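Local coordinates for protein probable dipeptidase (Pseudomonas aeruginosa, PDB 3B40) that probably hydrolyses dipeptides as a metal-dependent dipeptidase of the renal dipeptidase (peptidase M19) family, at residues A[139-145]-A[168-172]; A[203-208]-A[407-411]. The protein carries 11 engineered substitutions. One frame throughout, in Å; residues are numbered along the deposited sequence.

Contact 1 (A[139-145]-A[168-172]). Engineered in segment 168-172: A172 (natural residue Ser).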
loop_
_atom_site.group_PDB
_atom_site.type_symbol
_atom_site.label_atom_id
_atom_site.label_comp_id
_atom_site.label_asym_id
_atom_site.label_seq_id
_atom_site.Cartn_x
_atom_site.Cartn_y
_atom_site.Cartn_z
ATOM N N ASN A 139 -1.258 3.066 -9.487
ATOM C CA ASN A 139 -0.619 2.673 -10.764
ATOM C C ASN A 139 -1.119 3.475 -11.979
ATOM O O ASN A 139 -2.295 3.370 -12.371
ATOM C CB ASN A 139 -0.789 1.187 -11.034
ATOM C CG ASN A 139 0.215 0.648 -12.046
ATOM O OD1 ASN A 139 1.193 1.315 -12.407
ATOM N ND2 ASN A 139 0.001 -0.589 -12.457
ATOM N N ALA A 140 -0.234 4.270 -12.578
ATOM C CA ALA A 140 -0.604 5.054 -13.773
ATOM C C ALA A 140 -0.661 4.219 -15.065
ATOM O O ALA A 140 -1.159 4.697 -16.083
ATOM C CB ALA A 140 0.364 6.220 -13.950
ATOM N N TYR A 141 -0.140 2.985 -15.023
ATOM C CA TYR A 141 -0.131 2.097 -16.195
ATOM C C TYR A 141 -1.473 2.020 -16.974
ATOM O O TYR A 141 -1.487 2.229 -18.184
ATOM C CB TYR A 141 0.399 0.708 -15.821
ATOM C CG TYR A 141 0.317 -0.295 -16.958
ATOM C CD1 TYR A 141 1.302 -0.321 -17.965
ATOM C CD2 TYR A 141 -0.740 -1.223 -17.034
ATOM C CE1 TYR A 141 1.236 -1.234 -19.017
ATOM C CE2 TYR A 141 -0.812 -2.140 -18.103
ATOM C CZ TYR A 141 0.179 -2.136 -19.076
ATOM O OH TYR A 141 0.120 -3.034 -20.115
ATOM N N PRO A 142 -2.612 1.749 -16.298
ATOM C CA PRO A 142 -3.855 1.681 -17.088
ATOM C C PRO A 142 -4.268 2.972 -17.817
ATOM O O PRO A 142 -5.097 2.916 -18.741
ATOM C CB PRO A 142 -4.911 1.356 -16.044
ATOM C CG PRO A 142 -4.165 0.789 -14.871
ATOM C CD PRO A 142 -2.849 1.468 -14.869
ATOM N N LEU A 143 -3.705 4.121 -17.429
ATOM C CA LEU A 143 -4.213 5.406 -17.911
ATOM C C LEU A 143 -3.621 5.867 -19.252
ATOM O O LEU A 143 -4.126 6.827 -19.832
ATOM C CB LEU A 143 -4.038 6.519 -16.861
ATOM C CG LEU A 143 -4.430 6.344 -15.387
ATOM C CD1 LEU A 143 -4.228 7.671 -14.639
ATOM C CD2 LEU A 143 -5.872 5.856 -15.284
ATOM N N GLY A 144 -2.554 5.229 -19.731
ATOM C CA GLY A 144 -1.954 5.644 -21.011
ATOM C C GLY A 144 -1.405 7.060 -20.910
ATOM O O GLY A 144 -0.901 7.441 -19.852
ATOM N N ASP A 145 -1.522 7.846 -21.983
ATOM C CA ASP A 145 -1.016 9.232 -22.009
ATOM C C ASP A 145 -2.089 10.268 -21.704
ATOM O O ASP A 145 -1.882 11.465 -21.923
ATOM C CB ASP A 145 -0.415 9.587 -23.374
ATOM C CG ASP A 145 0.780 8.715 -23.759
ATOM O OD1 ASP A 145 1.519 8.262 -22.854
ATOM O OD2 ASP A 145 0.978 8.490 -24.986
ATOM N N ASN A 168 8.011 -0.336 -14.137
ATOM C CA ASN A 168 8.027 1.061 -14.566
ATOM C C ASN A 168 6.755 1.338 -15.331
ATOM O O ASN A 168 6.153 0.418 -15.883
ATOM C CB ASN A 168 9.215 1.344 -15.498
ATOM C CG ASN A 168 10.567 1.313 -14.785
ATOM O OD1 ASN A 168 10.658 1.537 -13.581
ATOM N ND2 ASN A 168 11.640 1.080 -15.549
ATOM N N ASN A 169 6.336 2.598 -15.389
ATOM C CA ASN A 169 5.297 2.965 -16.351
ATOM C C ASN A 169 5.662 4.309 -16.982
ATOM O O ASN A 169 6.709 4.893 -16.638
ATOM C CB ASN A 169 3.891 2.990 -15.684
ATOM C CG ASN A 169 3.769 4.058 -14.634
ATOM O OD1 ASN A 169 3.914 5.270 -14.927
ATOM N ND2 ASN A 169 3.492 3.642 -13.398
ATOM N N ASP A 170 4.828 4.784 -17.911
ATOM C CA ASP A 170 5.172 5.972 -18.721
ATOM C C ASP A 170 5.084 7.313 -17.997
ATOM O O ASP A 170 5.483 8.328 -18.538
ATOM C CB ASP A 170 4.334 6.025 -19.999
ATOM C CG ASP A 170 4.627 4.850 -20.922
ATOM O OD1 ASP A 170 5.749 4.305 -20.898
ATOM O OD2 ASP A 170 3.735 4.460 -21.658
ATOM N N TRP A 171 4.563 7.305 -16.782
ATOM C CA TRP A 171 4.467 8.507 -15.925
ATOM C C TRP A 171 5.575 8.591 -14.863
ATOM O O TRP A 171 6.034 9.676 -14.516
ATOM C CB TRP A 171 3.110 8.499 -15.214
ATOM C CG TRP A 171 1.930 8.809 -16.099
ATOM C CD1 TRP A 171 1.851 8.645 -17.463
ATOM C CD2 TRP A 171 0.669 9.380 -15.694
ATOM N NE1 TRP A 171 0.601 9.044 -17.918
ATOM C CE2 TRP A 171 -0.141 9.491 -16.853
ATOM C CE3 TRP A 171 0.138 9.774 -14.464
ATOM C CZ2 TRP A 171 -1.454 10.000 -16.815
ATOM C CZ3 TRP A 171 -1.166 10.274 -14.424
ATOM C CH2 TRP A 171 -1.943 10.385 -15.592
ATOM N N ALA A 172 5.969 7.440 -14.324
ATOM C CA ALA A 172 6.910 7.404 -13.209
ATOM C C ALA A 172 7.698 6.102 -13.228
ATOM O O ALA A 172 7.128 5.036 -13.529
ATOM C CB ALA A 172 6.128 7.497 -11.897
HETATM O O HOH W 1 3.932 0.993 -12.203
HETATM O O HOH W 2 1.347 5.625 -21.614
#

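Contact 2 (A[203-208]-A[407-411])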
loop_
_atom_site.group_PDB
_atom_site.type_symbol
_atom_site.label_atom_id
_atom_site.label_comp_id
_atom_site.label_asym_id
_atom_site.label_seq_id
_atom_site.Cartn_x
_atom_site.Cartn_y
_atom_site.Cartn_z
ATOM N N ASN A 203 -2.715 18.156 -7.762
ATOM C CA ASN A 203 -2.810 19.281 -6.824
ATOM C C ASN A 203 -4.105 20.065 -7.084
ATOM O O ASN A 203 -4.843 20.379 -6.122
ATOM C CB ASN A 203 -1.614 20.239 -6.964
ATOM C CG ASN A 203 -0.342 19.765 -6.261
ATOM O OD1 ASN A 203 0.696 20.397 -6.436
ATOM N ND2 ASN A 203 -0.398 18.664 -5.489
ATOM N N ASP A 204 -4.369 20.390 -8.365
ATOM C CA ASP A 204 -5.546 21.162 -8.785
ATOM C C ASP A 204 -6.843 20.446 -8.433
ATOM O O ASP A 204 -7.807 21.071 -8.013
ATOM C CB ASP A 204 -5.562 21.416 -10.318
ATOM C CG ASP A 204 -4.496 22.400 -10.766
ATOM O OD1 ASP A 204 -3.960 23.113 -9.896
ATOM O OD2 ASP A 204 -4.139 22.425 -11.985
ATOM N N LEU A 205 -6.875 19.140 -8.677
ATOM C CA LEU A 205 -8.019 18.314 -8.355
ATOM C C LEU A 205 -8.255 18.076 -6.855
ATOM O O LEU A 205 -9.317 17.608 -6.475
ATOM C CB LEU A 205 -7.895 16.972 -9.086
ATOM C CG LEU A 205 -8.165 17.010 -10.582
ATOM C CD1 LEU A 205 -7.832 15.677 -11.204
ATOM C CD2 LEU A 205 -9.629 17.415 -10.887
ATOM N N GLY A 206 -7.278 18.394 -6.006
ATOM C CA GLY A 206 -7.408 18.081 -4.572
ATOM C C GLY A 206 -7.358 16.581 -4.284
ATOM O O GLY A 206 -8.087 16.072 -3.416
ATOM N N VAL A 207 -6.469 15.880 -4.980
ATOM C CA VAL A 207 -6.281 14.430 -4.828
ATOM C C VAL A 207 -4.943 14.217 -4.160
ATOM O O VAL A 207 -3.955 14.852 -4.558
ATOM C CB VAL A 207 -6.321 13.701 -6.202
ATOM C CG1 VAL A 207 -5.852 12.220 -6.075
ATOM C CG2 VAL A 207 -7.696 13.758 -6.752
ATOM N N ILE A 208 -4.919 13.371 -3.123
ATOM C CA ILE A 208 -3.696 13.120 -2.378
ATOM C C ILE A 208 -2.735 12.372 -3.296
ATOM O O ILE A 208 -3.109 11.341 -3.874
ATOM C CB ILE A 208 -3.933 12.245 -1.107
ATOM C CG1 ILE A 208 -4.926 12.895 -0.130
ATOM C CG2 ILE A 208 -2.593 11.990 -0.374
ATOM C CD1 ILE A 208 -5.588 11.890 0.835
ATOM N N VAL A 407 -4.625 18.898 1.682
ATOM C CA VAL A 407 -4.706 18.605 0.248
ATOM C C VAL A 407 -5.968 19.170 -0.457
ATOM O O VAL A 407 -5.879 19.833 -1.502
ATOM C CB VAL A 407 -4.640 17.063 -0.006
ATOM C CG1 VAL A 407 -4.976 16.769 -1.470
ATOM C CG2 VAL A 407 -3.309 16.548 0.361
ATOM N N GLN A 408 -7.147 18.869 0.079
ATOM C CA GLN A 408 -8.381 19.426 -0.510
ATOM C C GLN A 408 -8.444 20.968 -0.453
ATOM O O GLN A 408 -9.000 21.592 -1.349
ATOM C CB GLN A 408 -9.618 18.782 0.131
ATOM C CG GLN A 408 -9.700 17.274 -0.164
ATOM C CD GLN A 408 -11.022 16.684 0.221
ATOM O OE1 GLN A 408 -11.561 16.981 1.301
ATOM N NE2 GLN A 408 -11.576 15.847 -0.667
ATOM N N LYS A 409 -7.859 21.571 0.579
ATOM C CA LYS A 409 -7.788 23.044 0.686
ATOM C C LYS A 409 -6.952 23.676 -0.426
ATOM O O LYS A 409 -7.258 24.781 -0.885
ATOM C CB LYS A 409 -7.219 23.477 2.040
ATOM C CG LYS A 409 -8.293 23.733 3.060
ATOM C CD LYS A 409 -7.850 24.829 4.028
ATOM C CE LYS A 409 -7.135 24.261 5.254
ATOM N NZ LYS A 409 -8.090 23.563 6.175
ATOM N N ARG A 410 -5.919 22.960 -0.871
ATOM C CA ARG A 410 -5.049 23.423 -1.954
ATOM C C ARG A 410 -5.605 23.158 -3.378
ATOM O O ARG A 410 -4.945 23.483 -4.364
ATOM C CB ARG A 410 -3.669 22.770 -1.827
ATOM C CG ARG A 410 -3.122 22.723 -0.412
ATOM C CD ARG A 410 -2.052 23.701 -0.146
ATOM N NE ARG A 410 -1.918 23.894 1.293
ATOM C CZ ARG A 410 -0.981 23.378 2.092
ATOM N NH1 ARG A 410 0.014 22.608 1.637
ATOM N NH2 ARG A 410 -1.038 23.671 3.388
ATOM N N ALA A 411 -6.797 22.571 -3.495
ATOM C CA ALA A 411 -7.430 22.356 -4.817
ATOM C C ALA A 411 -7.584 23.660 -5.610
ATOM O O ALA A 411 -7.762 24.726 -5.004
ATOM C CB ALA A 411 -8.774 21.699 -4.664
HETATM O O HOH W 3 -4.157 19.523 -3.573
HETATM O O HOH W 4 -10.721 16.143 -3.409
#

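Contact 1 (A[139-145]-A[168-172])
W171 lays its indole against A140, and N169 tucks in beside N139, where two loops of the TIM-barrel-type fold of the M19 family meet: loop 139-145 comes after strand 131-138, and loop 168-172 comes after the neighbouring parallel strand 160-162. A140 CB stands 3.3 Å above the indole plane, offset toward the rim, and is 3.6 Å from W171 CE3. Farther along the six-membered ring, L143 crosses the indole at about a right angle, bringing its CD1 branch to 3.7 Å from W171 CH2. L150 of helix 148-155 touches both L143 and W171.

N169 works differently. Its CG lies between the backbone N and the carbonyl carbon (chi1 65°), which turns OD1 back onto its own loop in an Asx turn. There OD1 accepts from W171 N at 2.8 Å, in the carbonyl plane, and also from A172 N, which stands well above that plane; A172 is an engineered residue. The other end of the amide, ND2, bonds to the carbonyl of F163 and makes a weak, bent bond to N139 OD1. The two amide planes are 45° apart, and water 1 bridges the same two atoms. N139 ND2 bonds to the carbonyl of G69.

At the outer end, water 2 donates to both D145 OD1 and D170 OD2, easing two carboxylates that would otherwise probably repel. The indole N-H reaches the backbone: W171 NE1 lies 2.9 Å from G144 O, a bond weakened by its bend, 128° at the hydrogen.

Contact 2 (A[203-208]-A[407-411])
A Schellman motif closes helix 193-205 at G206, and the C-terminal end of helix 389-409 packs against that turn just before strand 208-210 of the parallel sheet begins. With positive phi (69°), G206 turns the chain out of the helix, and G206 N bonds back to N203 O. The CA of G206 comes 4.3 Å from the CA of A411. G206 has no side chain to stand between the two backbones, which lets them come this close.

V407 fills the inner side. Its CG1, anti to the backbone N (chi1 170°), lies against the main chain of the turn, 3.7 Å from both G206 C and V207 C. CG2 is the branch that faces I208, whose side chain crosses that of V407 at about a right angle, with I208 CG1 4.0 Å from V407 CG2. F400 and W404, from the same helix as V407, also touch I208.

On the outer side A411 rests on the last helical turn: its CB is 3.5 Å from D204 O, and its CA points a hydrogen at N203 O in a nearly straight CA-H...O contact (163°). R227 ties the two ends together from outside, through a salt bridge to D204 and a hydrogen bond to R410 O.

Direct contacts are thus van der Waals plus one CA-H...O contact, and two waters supply polar links. Water 3 donates to N203 O and V407 O, adding to the backbone bonds these carbonyls already accept; water 4 joins G206 O to Q408 NE2, which also bonds to the carbonyl of Y117. N203 O and R410 O approach to 3.6 Å, a carbonyl pair probably eased by water 3 on N203 O and R227 on R410 O.

In the fold
Helix 193-205 connects the two contacts: W171 and D145 of contact 1 touch its A198 and L194, while its C-terminal turn forms one side of contact 2. Helix 148-155 lies near both as well, since L150 meets L143 and W171 in contact 1 and L205 of segment 203-208. The contacts do not touch; their centres are 21 Å apart and their nearest atoms about 9 Å. Contact 1 joins loops that follow adjacent strands, whereas contact 2 packs the last modelled residues against the turn leading into strand 208-210. Bound metals lie at some distance: the Y141 side chain is about 12 Å from a calcium ion, and that of R410 about 11 Å from a cadmium ion.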